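Local coordinates for lantibiotic dehydratase (Microbispora corallina, PDB 5EHK), which probably uses glutamyl-tRNA to glutamylate and so help dehydrate serine and threonine residues of the precursor peptide in biosynthesis of the lantibiotic NAI-107, at residues 724-734 with 756-767; 666-677 with 686-694. All blocks are in the same frame, centred on the assembly; numbering follows the deposited sequence.

Interaction 1: residues 724-734 with 756-767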
loop_
_atom_site.group_PDB
_atom_site.type_symbol
_atom_site.label_atom_id
_atom_site.label_comp_id
_atom_site.label_asym_id
_atom_site.label_seq_id
_atom_site.Cartn_x
_atom_site.Cartn_y
_atom_site.Cartn_z
ATOM N N PRO A 724 1.884 25.824 31.495
ATOM C CA PRO A 724 1.208 26.923 32.185
ATOM C C PRO A 724 0.110 26.449 33.132
ATOM O O PRO A 724 -0.296 25.285 33.115
ATOM C CB PRO A 724 0.627 27.759 31.035
ATOM C CG PRO A 724 0.701 26.881 29.825
ATOM C CD PRO A 724 1.892 26.015 30.039
ATOM N N ARG A 725 -0.359 27.356 33.977
ATOM C CA ARG A 725 -1.388 27.011 34.941
ATOM C C ARG A 725 -2.714 26.842 34.198
ATOM O O ARG A 725 -3.524 25.971 34.528
ATOM C CB ARG A 725 -1.449 28.087 36.028
ATOM C CG ARG A 725 -2.437 27.864 37.145
ATOM C CD ARG A 725 -2.363 29.033 38.110
ATOM N NE ARG A 725 -2.739 30.288 37.454
ATOM C CZ ARG A 725 -3.984 30.752 37.383
ATOM N NH1 ARG A 725 -4.969 30.074 37.943
ATOM N NH2 ARG A 725 -4.249 31.890 36.759
ATOM N N ARG A 726 -2.916 27.659 33.167
ATOM C CA ARG A 726 -4.114 27.539 32.330
ATOM C C ARG A 726 -3.807 26.879 30.991
ATOM O O ARG A 726 -2.838 27.239 30.290
ATOM C CB ARG A 726 -4.810 28.889 32.121
ATOM C CG ARG A 726 -5.607 29.390 33.325
ATOM C CD ARG A 726 -5.819 30.898 33.255
ATOM N NE ARG A 726 -4.548 31.611 33.356
ATOM C CZ ARG A 726 -4.406 32.930 33.271
ATOM N NH1 ARG A 726 -5.459 33.706 33.044
ATOM N NH2 ARG A 726 -3.201 33.465 33.382
ATOM N N VAL A 727 -4.640 25.901 30.649
ATOM C CA VAL A 727 -4.483 25.178 29.404
ATOM C C VAL A 727 -5.836 25.008 28.741
ATOM O O VAL A 727 -6.875 25.055 29.391
ATOM C CB VAL A 727 -3.813 23.798 29.600
ATOM C CG1 VAL A 727 -2.371 23.962 30.070
ATOM C CG2 VAL A 727 -4.593 22.971 30.581
ATOM N N LEU A 728 -5.806 24.853 27.426
ATOM C CA LEU A 728 -6.963 24.403 26.684
ATOM C C LEU A 728 -6.762 22.904 26.484
ATOM O O LEU A 728 -5.728 22.473 25.943
ATOM C CB LEU A 728 -7.016 25.115 25.337
ATOM C CG LEU A 728 -8.304 25.071 24.509
ATOM C CD1 LEU A 728 -9.502 25.649 25.271
ATOM C CD2 LEU A 728 -8.100 25.797 23.185
ATOM N N ALA A 729 -7.719 22.110 26.963
ATOM C CA ALA A 729 -7.697 20.658 26.763
ATOM C C ALA A 729 -8.465 20.322 25.488
ATOM O O ALA A 729 -9.684 20.506 25.424
ATOM C CB ALA A 729 -8.286 19.928 27.963
ATOM N N VAL A 730 -7.739 19.876 24.468
ATOM C CA VAL A 730 -8.306 19.688 23.134
ATOM C C VAL A 730 -8.416 18.230 22.685
ATOM O O VAL A 730 -7.446 17.474 22.735
ATOM C CB VAL A 730 -7.483 20.459 22.058
ATOM C CG1 VAL A 730 -8.102 20.280 20.671
ATOM C CG2 VAL A 730 -7.396 21.942 22.402
ATOM N N SER A 731 -9.603 17.847 22.235
ATOM C CA SER A 731 -9.759 16.638 21.434
ATOM C C SER A 731 -10.608 16.946 20.201
ATOM O O SER A 731 -10.756 18.105 19.817
ATOM C CB SER A 731 -10.388 15.515 22.237
ATOM O OG SER A 731 -11.623 15.137 21.662
ATOM N N MET A 732 -11.164 15.916 19.576
ATOM C CA MET A 732 -12.036 16.137 18.435
ATOM C C MET A 732 -13.335 16.744 18.936
ATOM O O MET A 732 -13.882 17.662 18.327
ATOM C CB MET A 732 -12.311 14.830 17.701
ATOM C CG MET A 732 -13.254 14.964 16.504
ATOM S SD MET A 732 -13.685 13.373 15.758
ATOM C CE MET A 732 -14.540 12.588 17.132
ATOM N N ASP A 733 -13.816 16.229 20.063
ATOM C CA ASP A 733 -15.112 16.642 20.608
ATOM C C ASP A 733 -15.105 17.824 21.596
ATOM O O ASP A 733 -16.136 18.484 21.759
ATOM C CB ASP A 733 -15.854 15.438 21.202
ATOM C CG ASP A 733 -16.598 14.632 20.143
ATOM O OD1 ASP A 733 -17.400 15.236 19.390
ATOM O OD2 ASP A 733 -16.365 13.404 20.048
ATOM N N GLN A 734 -13.968 18.096 22.249
ATOM C CA GLN A 734 -13.928 19.172 23.255
ATOM C C GLN A 734 -12.773 20.172 23.102
ATOM O O GLN A 734 -11.630 19.815 22.817
ATOM C CB GLN A 734 -13.954 18.640 24.693
ATOM C CG GLN A 734 -12.665 18.004 25.163
ATOM C CD GLN A 734 -12.481 16.599 24.638
ATOM O OE1 GLN A 734 -13.298 16.098 23.858
ATOM N NE2 GLN A 734 -11.414 15.937 25.086
ATOM N N THR A 756 -10.790 10.373 27.389
ATOM C CA THR A 756 -10.268 10.677 26.056
ATOM C C THR A 756 -8.740 10.663 26.044
ATOM O O THR A 756 -8.115 11.716 26.162
ATOM C CB THR A 756 -10.731 12.077 25.586
ATOM O OG1 THR A 756 -12.066 12.327 26.042
ATOM C CG2 THR A 756 -10.688 12.184 24.072
ATOM N N PRO A 757 -8.141 9.473 25.857
ATOM C CA PRO A 757 -6.703 9.162 25.957
ATOM C C PRO A 757 -5.761 9.976 25.067
ATOM O O PRO A 757 -4.613 10.185 25.450
ATOM C CB PRO A 757 -6.634 7.695 25.520
ATOM C CG PRO A 757 -7.853 7.486 24.712
ATOM C CD PRO A 757 -8.906 8.316 25.373
ATOM N N GLU A 758 -6.210 10.413 23.901
ATOM C CA GLU A 758 -5.318 11.146 23.010
ATOM C C GLU A 758 -5.421 12.668 23.219
ATOM O O GLU A 758 -5.041 13.451 22.352
ATOM C CB GLU A 758 -5.582 10.759 21.547
ATOM C CG GLU A 758 -6.877 11.327 20.959
ATOM C CD GLU A 758 -8.135 10.805 21.643
ATOM O OE1 GLU A 758 -8.040 9.859 22.463
ATOM O OE2 GLU A 758 -9.224 11.357 21.366
ATOM N N LEU A 759 -5.900 13.071 24.394
ATOM C CA LEU A 759 -6.114 14.483 24.724
ATOM C C LEU A 759 -4.798 15.250 24.746
ATOM O O LEU A 759 -3.741 14.693 25.042
ATOM C CB LEU A 759 -6.817 14.602 26.082
ATOM C CG LEU A 759 -7.301 15.920 26.704
ATOM C CD1 LEU A 759 -8.265 16.661 25.820
ATOM C CD2 LEU A 759 -7.950 15.626 28.059
ATOM N N ILE A 760 -4.861 16.530 24.399
ATOM C CA ILE A 760 -3.680 17.373 24.461
ATOM C C ILE A 760 -3.953 18.654 25.247
ATOM O O ILE A 760 -5.077 18.897 25.692
ATOM C CB ILE A 760 -3.188 17.751 23.067
ATOM C CG1 ILE A 760 -4.266 18.544 22.334
ATOM C CG2 ILE A 760 -2.776 16.515 22.327
ATOM C CD1 ILE A 760 -3.793 19.181 21.056
ATOM N N ALA A 761 -2.907 19.448 25.445
ATOM C CA ALA A 761 -3.040 20.718 26.139
ATOM C C ALA A 761 -2.493 21.845 25.284
ATOM O O ALA A 761 -1.332 21.804 24.864
ATOM C CB ALA A 761 -2.327 20.667 27.456
ATOM N N GLN A 762 -3.323 22.856 25.034
ATOM C CA GLN A 762 -2.854 24.036 24.324
ATOM C C GLN A 762 -2.675 25.231 25.264
ATOM O O GLN A 762 -3.471 25.463 26.196
ATOM C CB GLN A 762 -3.818 24.409 23.206
ATOM C CG GLN A 762 -3.485 23.819 21.845
ATOM C CD GLN A 762 -4.541 24.167 20.791
ATOM O OE1 GLN A 762 -5.229 25.197 20.883
ATOM N NE2 GLN A 762 -4.702 23.283 19.808
ATOM N N GLN A 763 -1.609 25.983 25.018
ATOM C CA GLN A 763 -1.454 27.263 25.661
ATOM C C GLN A 763 -2.539 28.190 25.136
ATOM O O GLN A 763 -2.727 28.305 23.920
ATOM C CB GLN A 763 -0.071 27.851 25.411
ATOM C CG GLN A 763 0.145 29.159 26.160
ATOM C CD GLN A 763 1.590 29.629 26.140
ATOM O OE1 GLN A 763 2.294 29.504 25.124
ATOM N NE2 GLN A 763 2.035 30.198 27.264
ATOM N N VAL A 764 -3.260 28.815 26.069
ATOM C CA VAL A 764 -4.328 29.761 25.770
ATOM C C VAL A 764 -3.827 30.990 25.006
ATOM O O VAL A 764 -2.761 31.532 25.307
ATOM C CB VAL A 764 -4.984 30.221 27.062
ATOM C CG1 VAL A 764 -6.113 31.192 26.782
ATOM C CG2 VAL A 764 -5.486 29.024 27.831
ATOM N N ALA A 765 -4.613 31.432 24.028
ATOM C CA ALA A 765 -4.235 32.556 23.194
ATOM C C ALA A 765 -4.038 33.796 24.061
ATOM O O ALA A 765 -4.952 34.209 24.779
ATOM C CB ALA A 765 -5.323 32.809 22.148
ATOM N N GLY A 766 -2.841 34.373 24.011
ATOM C CA GLY A 766 -2.580 35.598 24.742
ATOM C C GLY A 766 -1.836 35.391 26.047
ATOM O O GLY A 766 -1.264 36.322 26.601
ATOM N N ASP A 767 -1.884 34.177 26.573
ATOM C CA ASP A 767 -1.234 33.879 27.842
ATOM C C ASP A 767 0.280 34.065 27.766
ATOM O O ASP A 767 0.886 34.595 28.692
ATOM C CB ASP A 767 -1.569 32.451 28.284
ATOM C CG ASP A 767 -1.276 32.203 29.750
ATOM O OD1 ASP A 767 -1.353 33.156 30.550
ATOM O OD2 ASP A 767 -0.966 31.046 30.104
HETATM O O HOH W 1 -2.155 30.374 32.991
#

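Interaction 2: residues 666-677 with 686-694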
loop_
_atom_site.group_PDB
_atom_site.type_symbol
_atom_site.label_atom_id
_atom_site.label_comp_id
_atom_site.label_asym_id
_atom_site.label_seq_id
_atom_site.Cartn_x
_atom_site.Cartn_y
_atom_site.Cartn_z
ATOM N N TRP A 666 -1.659 23.834 9.723
ATOM C CA TRP A 666 -0.244 23.572 9.931
ATOM C C TRP A 666 -0.024 22.073 10.197
ATOM O O TRP A 666 -0.673 21.471 11.064
ATOM C CB TRP A 666 0.287 24.427 11.100
ATOM C CG TRP A 666 1.701 24.113 11.460
ATOM C CD1 TRP A 666 2.131 23.248 12.426
ATOM C CD2 TRP A 666 2.872 24.641 10.837
ATOM N NE1 TRP A 666 3.505 23.215 12.450
ATOM C CE2 TRP A 666 3.983 24.058 11.477
ATOM C CE3 TRP A 666 3.091 25.554 9.798
ATOM C CZ2 TRP A 666 5.302 24.354 11.103
ATOM C CZ3 TRP A 666 4.404 25.857 9.429
ATOM C CH2 TRP A 666 5.488 25.251 10.076
ATOM N N ASP A 667 0.901 21.485 9.440
ATOM C CA ASP A 667 1.159 20.049 9.548
ATOM C C ASP A 667 2.524 19.724 10.208
ATOM O O ASP A 667 3.601 20.003 9.654
ATOM C CB ASP A 667 1.011 19.397 8.164
ATOM C CG ASP A 667 1.158 17.887 8.206
ATOM O OD1 ASP A 667 0.783 17.278 9.225
ATOM O OD2 ASP A 667 1.599 17.304 7.199
ATOM N N TRP A 668 2.449 19.139 11.404
ATOM C CA TRP A 668 3.632 18.814 12.194
ATOM C C TRP A 668 4.229 17.487 11.752
ATOM O O TRP A 668 5.389 17.190 12.052
ATOM C CB TRP A 668 3.317 18.769 13.687
ATOM C CG TRP A 668 3.523 20.080 14.441
ATOM C CD1 TRP A 668 2.591 20.757 15.183
ATOM C CD2 TRP A 668 4.738 20.843 14.535
ATOM N NE1 TRP A 668 3.153 21.883 15.733
ATOM C CE2 TRP A 668 4.466 21.966 15.346
ATOM C CE3 TRP A 668 6.022 20.687 14.012
ATOM C CZ2 TRP A 668 5.436 22.926 15.648
ATOM C CZ3 TRP A 668 6.981 21.645 14.308
ATOM C CH2 TRP A 668 6.682 22.749 15.123
ATOM N N GLY A 669 3.425 16.684 11.056
ATOM C CA GLY A 669 3.904 15.421 10.528
ATOM C C GLY A 669 4.294 14.454 11.626
ATOM O O GLY A 669 3.616 14.364 12.649
ATOM N N ALA A 670 5.382 13.723 11.399
ATOM C CA ALA A 670 5.884 12.742 12.361
ATOM C C ALA A 670 6.169 13.393 13.711
ATOM O O ALA A 670 6.031 12.747 14.771
ATOM C CB ALA A 670 7.144 12.095 11.837
ATOM N N LEU A 671 6.523 14.683 13.664
ATOM C CA LEU A 671 6.923 15.421 14.850
ATOM C C LEU A 671 5.801 15.554 15.844
ATOM O O LEU A 671 6.005 16.003 16.954
ATOM C CB LEU A 671 7.487 16.791 14.494
ATOM C CG LEU A 671 8.953 16.738 14.075
ATOM C CD1 LEU A 671 9.406 18.015 13.400
ATOM C CD2 LEU A 671 9.820 16.432 15.303
ATOM N N SER A 672 4.623 15.088 15.474
ATOM C CA SER A 672 3.471 15.177 16.352
ATOM C C SER A 672 3.634 14.305 17.601
ATOM O O SER A 672 2.872 14.430 18.569
ATOM C CB SER A 672 2.209 14.823 15.563
ATOM O OG SER A 672 1.351 13.993 16.304
ATOM N N GLU A 673 4.648 13.442 17.588
ATOM C CA GLU A 673 4.880 12.529 18.706
ATOM C C GLU A 673 5.627 13.183 19.880
ATOM O O GLU A 673 5.591 12.660 21.004
ATOM C CB GLU A 673 5.651 11.291 18.244
ATOM C CG GLU A 673 4.953 10.479 17.158
ATOM C CD GLU A 673 3.588 9.960 17.599
ATOM O OE1 GLU A 673 3.464 9.518 18.766
ATOM O OE2 GLU A 673 2.646 9.986 16.769
ATOM N N MET A 674 6.298 14.309 19.611
ATOM C CA MET A 674 7.056 15.023 20.621
ATOM C C MET A 674 6.131 15.389 21.782
ATOM O O MET A 674 4.941 15.615 21.569
ATOM C CB MET A 674 7.696 16.270 20.019
ATOM C CG MET A 674 8.722 16.012 18.907
ATOM S SD MET A 674 10.269 15.356 19.561
ATOM C CE MET A 674 10.465 16.498 20.909
ATOM N N PRO A 675 6.654 15.366 23.024
ATOM C CA PRO A 675 5.847 15.692 24.210
ATOM C C PRO A 675 5.452 17.156 24.209
ATOM O O PRO A 675 4.381 17.514 24.706
ATOM C CB PRO A 675 6.796 15.412 25.383
ATOM C CG PRO A 675 8.167 15.490 24.799
ATOM C CD PRO A 675 8.040 15.011 23.374
ATOM N N PHE A 676 6.317 18.001 23.657
ATOM C CA PHE A 676 5.966 19.397 23.489
ATOM C C PHE A 676 6.331 19.866 22.117
ATOM O O PHE A 676 7.433 19.603 21.648
ATOM C CB PHE A 676 6.630 20.310 24.530
ATOM C CG PHE A 676 6.431 21.778 24.254
ATOM C CD1 PHE A 676 5.200 22.387 24.512
ATOM C CD2 PHE A 676 7.460 22.546 23.720
ATOM C CE1 PHE A 676 4.999 23.738 24.239
ATOM C CE2 PHE A 676 7.274 23.891 23.456
ATOM C CZ PHE A 676 6.042 24.488 23.708
ATOM N N LEU A 677 5.383 20.564 21.493
ATOM C CA LEU A 677 5.577 21.279 20.230
ATOM C C LEU A 677 5.324 22.779 20.397
ATOM O O LEU A 677 4.256 23.194 20.868
ATOM C CB LEU A 677 4.656 20.717 19.150
ATOM C CG LEU A 677 5.063 19.375 18.561
ATOM C CD1 LEU A 677 3.909 18.875 17.773
ATOM C CD2 LEU A 677 6.328 19.501 17.683
ATOM N N LEU A 686 -0.227 33.180 14.911
ATOM C CA LEU A 686 0.060 31.815 15.350
ATOM C C LEU A 686 -0.632 30.782 14.436
ATOM O O LEU A 686 -1.820 30.481 14.593
ATOM C CB LEU A 686 -0.407 31.623 16.795
ATOM C CG LEU A 686 0.672 31.309 17.832
ATOM C CD1 LEU A 686 1.641 32.469 17.938
ATOM C CD2 LEU A 686 0.018 30.996 19.186
ATOM N N LEU A 687 0.114 30.268 13.461
ATOM C CA LEU A 687 -0.388 29.239 12.552
ATOM C C LEU A 687 -0.777 27.959 13.314
ATOM O O LEU A 687 -1.696 27.251 12.924
ATOM C CB LEU A 687 0.676 28.897 11.500
ATOM C CG LEU A 687 1.133 30.060 10.630
ATOM C CD1 LEU A 687 2.246 29.647 9.674
ATOM C CD2 LEU A 687 -0.059 30.618 9.862
ATOM N N ALA A 688 -0.078 27.691 14.414
ATOM C CA ALA A 688 -0.374 26.557 15.269
ATOM C C ALA A 688 -0.054 26.974 16.688
ATOM O O ALA A 688 0.953 27.633 16.922
ATOM C CB ALA A 688 0.459 25.347 14.872
ATOM N N ALA A 689 -0.927 26.607 17.621
ATOM C CA ALA A 689 -0.749 26.898 19.040
ATOM C C ALA A 689 0.326 25.990 19.666
ATOM O O ALA A 689 0.693 24.963 19.094
ATOM C CB ALA A 689 -2.080 26.741 19.771
ATOM N N PRO A 690 0.869 26.384 20.831
ATOM C CA PRO A 690 1.809 25.470 21.486
ATOM C C PRO A 690 1.079 24.255 22.036
ATOM O O PRO A 690 -0.123 24.318 22.294
ATOM C CB PRO A 690 2.416 26.323 22.615
ATOM C CG PRO A 690 2.179 27.725 22.195
ATOM C CD PRO A 690 0.844 27.694 21.500
ATOM N N LEU A 691 1.825 23.170 22.218
ATOM C CA LEU A 691 1.256 21.833 22.312
ATOM C C LEU A 691 1.914 20.867 23.310
ATOM O O LEU A 691 3.095 20.557 23.188
ATOM C CB LEU A 691 1.395 21.232 20.938
ATOM C CG LEU A 691 0.076 20.833 20.354
ATOM C CD1 LEU A 691 0.327 20.505 18.884
ATOM C CD2 LEU A 691 -0.394 19.639 21.173
ATOM N N TRP A 692 1.142 20.352 24.260
ATOM C CA TRP A 692 1.673 19.379 25.226
ATOM C C TRP A 692 0.953 18.034 25.154
ATOM O O TRP A 692 -0.259 17.971 25.361
ATOM C CB TRP A 692 1.553 19.915 26.665
ATOM C CG TRP A 692 2.538 20.976 27.002
ATOM C CD1 TRP A 692 3.790 20.792 27.488
ATOM C CD2 TRP A 692 2.353 22.391 26.883
ATOM N NE1 TRP A 692 4.408 22.002 27.672
ATOM C CE2 TRP A 692 3.546 23.002 27.305
ATOM C CE3 TRP A 692 1.299 23.198 26.453
ATOM C CZ2 TRP A 692 3.715 24.383 27.316
ATOM C CZ3 TRP A 692 1.468 24.558 26.455
ATOM C CH2 TRP A 692 2.671 25.142 26.886
ATOM N N ARG A 693 1.675 16.951 24.884
ATOM C CA ARG A 693 1.035 15.638 24.949
ATOM C C ARG A 693 0.845 15.288 26.404
ATOM O O ARG A 693 1.513 15.850 27.254
ATOM C CB ARG A 693 1.854 14.552 24.269
ATOM C CG ARG A 693 2.197 14.810 22.810
ATOM C CD ARG A 693 2.815 13.559 22.177
ATOM N NE ARG A 693 1.979 12.380 22.370
ATOM C CZ ARG A 693 1.493 11.665 21.367
ATOM N NH1 ARG A 693 1.792 11.995 20.119
ATOM N NH2 ARG A 693 0.731 10.619 21.614
ATOM N N MET A 694 -0.085 14.386 26.699
ATOM C CA MET A 694 -0.333 13.995 28.086
ATOM C C MET A 694 -0.203 12.485 28.359
ATOM O O MET A 694 -0.870 11.980 29.263
ATOM C CB MET A 694 -1.718 14.468 28.531
ATOM C CG MET A 694 -1.969 15.939 28.330
ATOM S SD MET A 694 -3.543 16.444 29.060
ATOM C CE MET A 694 -4.509 15.037 28.606
HETATM O O HOH W 2 0.466 10.421 17.847
HETATM O O HOH W 3 3.146 17.796 21.234
#

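Interaction 1: residues 724-734 with 756-767
Leu728 and Gln762 face each other as a hydrogen-bonded pair of antiparallel strands, and their two backbone bonds set the register: Leu728 N reaches Gln762 O at 2.7 Å and Gln762 N reaches Leu728 O at 2.6 Å. Val730 and Ile760 form the next such pair, with Val730 N 3.1 Å from Ile760 O. Between them sit Ala729 and Ala761, a non-hydrogen-bonded pair on the opposite face.

Gln762 illustrates how an amide can end against methyl groups, with no hydrogen bond across this contact. Its CB packs on CB of Leu728 at 3.9 Å, and the extended chain runs beside that leucine, pointing the same way. CG lies against Pro690 of strand 685-693. At the end, OE1 lies 3.7 Å from Leu728 CD2, while CD and NE2 of Gln762 are each 4.0 Å from Val730 CG2. With CG1 of Val730 anti to the backbone N (chi1 -179°), CG2 is the methyl that meets this amide. On the alanine face, Leu759 CD1 touches Ala729 CB at 3.9 Å.

At the start of strand 726-730, Arg726 NH2 forms a salt bridge with Asp767 OD1 at 3.4 Å, the oxygen well out of the guanidinium plane. A water accepts from Arg726 N and NE and donates to Asp767 OD2. On its other edge, strand 726-730 pairs with strand 735-739. No N-H of Arg726 points at Asp767 OD1, so their direct link is probably charge attraction, while the directed bonds run through the water.

Interaction 2: residues 666-677 with 686-694
An antiparallel hairpin contact joins Phe676 and Leu677 to Trp692 and Leu691 where strands 676-682 and 685-693 pair, and the loop with a 3-10 turn that precedes the first strand folds back onto the second. Leu677 and Leu691 exchange backbone bonds, N to O 2.8 Å in each direction, and their side chains lie together on one face. On the other, Phe676 is turned with CG anti to its own N (chi1 172°), which places CD1 over one face of the Trp692 indole; the ring planes are 40° apart.

Arg693 reaches back to the 3-10 segment 670-673. Its NH1 donates to Ser672 O at 3.1 Å, near the guanidinium plane, and makes a salt bridge with Glu673 OE1 at 3.3 Å, this oxygen lying well out of that plane. A water links NH1 to Glu673 OE2, while NE pairs with Asp695. Farther along, Trp666 CD1 rests 3.6 Å from Ala688 CB.

Met674 and Pro675 pack on Ala467 of the second subunit, bringing the loop to the dimer interface. Helix 460-471 covers the side of Trp668 and Leu677, Trp692 NE1 bonds to Trp721 O, and strand 760-763 flanks strand 685-693.

How the interactions relate
Interaction 2 comes first along the chain and is complete before interaction 1 begins; their centres are about 12 Å apart. Strands 685-693 and 760-763 are antiparallel neighbours, joined by a probable hydrogen bond between Trp692 N and Ala761 O, 2.9 Å apart. The local strand order is therefore 676-682, 685-693, 760-763, 726-730 and 735-739: strand 760-763 enters between the earlier hairpin and the strand pair that precedes it in sequence. Pro724 packs against Trp692 and Gln763 against Pro690, so side chains also cross the seam. Together the contacts tie sequentially separate parts of the dehydratase into one stretch of sheet, with the 666-677 side facing the second subunit.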